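Local coordinates for 70 kDa protein (Xanthomonas sp., PDB 4B2N), which cleaves rubber (latex) oxidatively as a processive dioxygenase that carries two covalently bound c-type hemes, at residues E369-L372 and W373-G376. Sequence-based numbering, arbitrary orientation.
Sequences ERDL and WASG
W373 N donates to D371 OD1 at 2.8 Å. It comes from above the carboxylate plane, and the bond is somewhat bent, with an angle of 147° at the hydrogen. D371 CG stands anti to its own backbone nitrogen (chi1 -177°), which carries the carboxylate forward over the turn to this N-H. The same oxygen lies 3.2 Å from W373 CB and, near the ring plane, 3.6 Å from W373 CE3 at the indole edge. K383 forms a salt bridge with the other oxygen, D371 OD2, so both ends of the carboxylate are engaged.

The carbonyl of D371 is gripped twice. A374 N donates to D371 O at 3.0 Å and closes the turn, approaching from above the carbonyl plane. R370 NH1 reaches D371 O at 2.9 Å from the opposite face, with the oxygen almost exactly in the guanidinium plane. A water accepts a weak bond from R370 NH1 and donates to A374 O. The rest of the guanidinium faces the C-terminal part of the chain: NE pairs with E651, and NH2 bonds to S646 O. These partners should hold the flat group in place.

Packing across the turn is light. L372 CB rests 3.9 Å from W373 CE3, and A374 CB lies 4.0 Å from D371 CB. The indole is anchored by W373 NE1 bonding to I381 O. L372 is buried and touches a heme c, near C390, one of its covalent attachment points.

D371 to A374 form a type I beta turn, and the D371 side chain adds an Asx turn through W373 N. It follows helix 357-369 and borders the pocket of the second c-type heme.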
ATOM      1  N   GLU A 369      -5.028 -27.593  -7.726  1.00 24.95           N
ATOM      2  CA  GLU A 369      -5.378 -28.485  -8.824  1.00 25.67           C
ATOM      3  C   GLU A 369      -6.709 -28.271  -9.475  1.00 27.03           C
ATOM      4  O   GLU A 369      -6.892 -28.738 -10.600  1.00 25.42           O
ATOM      5  CB  GLU A 369      -5.259 -29.975  -8.390  1.00 26.85           C
ATOM      6  CG  GLU A 369      -3.849 -30.355  -7.915  1.00 28.78           C
ATOM      7  CD  GLU A 369      -3.712 -31.798  -7.457  1.00 29.28           C
ATOM      8  OE1 GLU A 369      -4.548 -32.643  -7.836  1.00 33.12           O
ATOM      9  OE2 GLU A 369      -2.763 -32.109  -6.727  1.00 27.94           O
ATOM     10  N   ARG A 370      -7.640 -27.598  -8.795  1.00 27.16           N
ATOM     11  CA  ARG A 370      -9.007 -27.501  -9.337  1.00 28.14           C
ATOM     12  C   ARG A 370      -9.040 -26.439 -10.433  1.00 27.19           C
ATOM     13  O   ARG A 370      -8.705 -25.282 -10.196  1.00 26.43           O
ATOM     14  CB  ARG A 370     -10.028 -27.193  -8.233  1.00 26.64           C
ATOM     15  CG  ARG A 370     -11.438 -27.793  -8.461  1.00 30.06           C
ATOM     16  CD  ARG A 370     -12.265 -27.079  -9.508  1.00 28.93           C
ATOM     17  NE  ARG A 370     -13.683 -26.956  -9.107  1.00 29.13           N
ATOM     18  CZ  ARG A 370     -14.599 -26.302  -9.825  1.00 28.69           C
ATOM     19  NH1 ARG A 370     -14.260 -25.758 -10.992  1.00 30.13           N
ATOM     20  NH2 ARG A 370     -15.864 -26.206  -9.398  1.00 29.26           N
ATOM     21  N   ASP A 371      -9.419 -26.837 -11.644  1.00 26.89           N
ATOM     22  CA  ASP A 371      -9.507 -25.890 -12.740  1.00 28.55           C
ATOM     23  C   ASP A 371     -10.809 -25.125 -12.597  1.00 28.03           C
ATOM     24  O   ASP A 371     -11.872 -25.717 -12.624  1.00 26.77           O
ATOM     25  CB  ASP A 371      -9.455 -26.612 -14.078  1.00 30.60           C
ATOM     26  CG  ASP A 371      -9.476 -25.657 -15.298  1.00 33.37           C
ATOM     27  OD1 ASP A 371      -9.766 -24.396 -15.215  1.00 29.08           O
ATOM     28  OD2 ASP A 371      -9.195 -26.206 -16.382  1.00 33.35           O
ATOM     29  N   LEU A 372     -10.740 -23.802 -12.462  1.00 25.37           N
ATOM     30  CA  LEU A 372     -11.971 -23.036 -12.270  1.00 24.16           C
ATOM     31  C   LEU A 372     -12.831 -22.956 -13.507  1.00 23.52           C
ATOM     32  O   LEU A 372     -14.036 -22.659 -13.420  1.00 22.39           O
ATOM     33  CB  LEU A 372     -11.701 -21.624 -11.651  1.00 24.34           C
ATOM     34  CG  LEU A 372     -11.125 -21.708 -10.224  1.00 23.59           C
ATOM     35  CD1 LEU A 372     -10.686 -20.323  -9.768  1.00 20.87           C
ATOM     36  CD2 LEU A 372     -12.049 -22.344  -9.196  1.00 24.68           C
ATOM     37  N   TRP A 373     -12.191 -23.228 -14.648  1.00 26.37           N
ATOM     38  CA  TRP A 373     -12.823 -23.299 -15.959  1.00 29.38           C
ATOM     39  C   TRP A 373     -13.163 -24.718 -16.345  1.00 32.42           C
ATOM     40  O   TRP A 373     -13.537 -24.948 -17.481  1.00 32.26           O
ATOM     41  CB  TRP A 373     -11.881 -22.734 -17.018  1.00 27.24           C
ATOM     42  CG  TRP A 373     -11.735 -21.246 -16.974  1.00 27.98           C
ATOM     43  CD1 TRP A 373     -12.380 -20.296 -17.779  1.00 28.71           C
ATOM     44  CD2 TRP A 373     -10.889 -20.466 -16.047  1.00 27.18           C
ATOM     45  NE1 TRP A 373     -11.973 -19.027 -17.446  1.00 25.93           N
ATOM     46  CE2 TRP A 373     -11.095 -19.057 -16.398  1.00 27.26           C
ATOM     47  CE3 TRP A 373     -10.004 -20.791 -15.012  1.00 26.13           C
ATOM     48  CZ2 TRP A 373     -10.440 -18.020 -15.722  1.00 25.43           C
ATOM     49  CZ3 TRP A 373      -9.362 -19.736 -14.316  1.00 26.19           C
ATOM     50  CH2 TRP A 373      -9.579 -18.386 -14.666  1.00 26.34           C
ATOM     51  N   ALA A 374     -13.044 -25.685 -15.425  1.00 34.96           N
ATOM     52  CA  ALA A 374     -13.378 -27.089 -15.755  1.00 34.15           C
ATOM     53  C   ALA A 374     -14.815 -27.252 -16.232  1.00 35.89           C
ATOM     54  O   ALA A 374     -15.708 -26.507 -15.830  1.00 35.23           O
ATOM     55  CB  ALA A 374     -13.133 -27.984 -14.570  1.00 34.26           C
ATOM     56  N   SER A 375     -15.033 -28.236 -17.094  1.00 38.55           N
ATOM     57  CA  SER A 375     -16.374 -28.591 -17.589  1.00 40.69           C
ATOM     58  C   SER A 375     -17.077 -27.404 -18.222  1.00 40.92           C
ATOM     59  O   SER A 375     -18.246 -27.169 -17.929  1.00 40.14           O
ATOM     60  CB  SER A 375     -17.285 -29.152 -16.491  1.00 38.04           C
ATOM     61  OG  SER A 375     -16.671 -30.155 -15.689  1.00 41.20           O
ATOM     62  N   GLY A 376     -16.371 -26.650 -19.058  1.00 40.76           N
ATOM     63  CA  GLY A 376     -16.934 -25.424 -19.663  1.00 44.33           C
ATOM     64  C   GLY A 376     -17.384 -24.228 -18.806  1.00 41.56           C
ATOM     65  O   GLY A 376     -17.937 -23.249 -19.356  1.00 45.78           O
TER
HETATM   66  O   HOH W   1     -16.235 -26.249 -13.012  1.00 31.27           O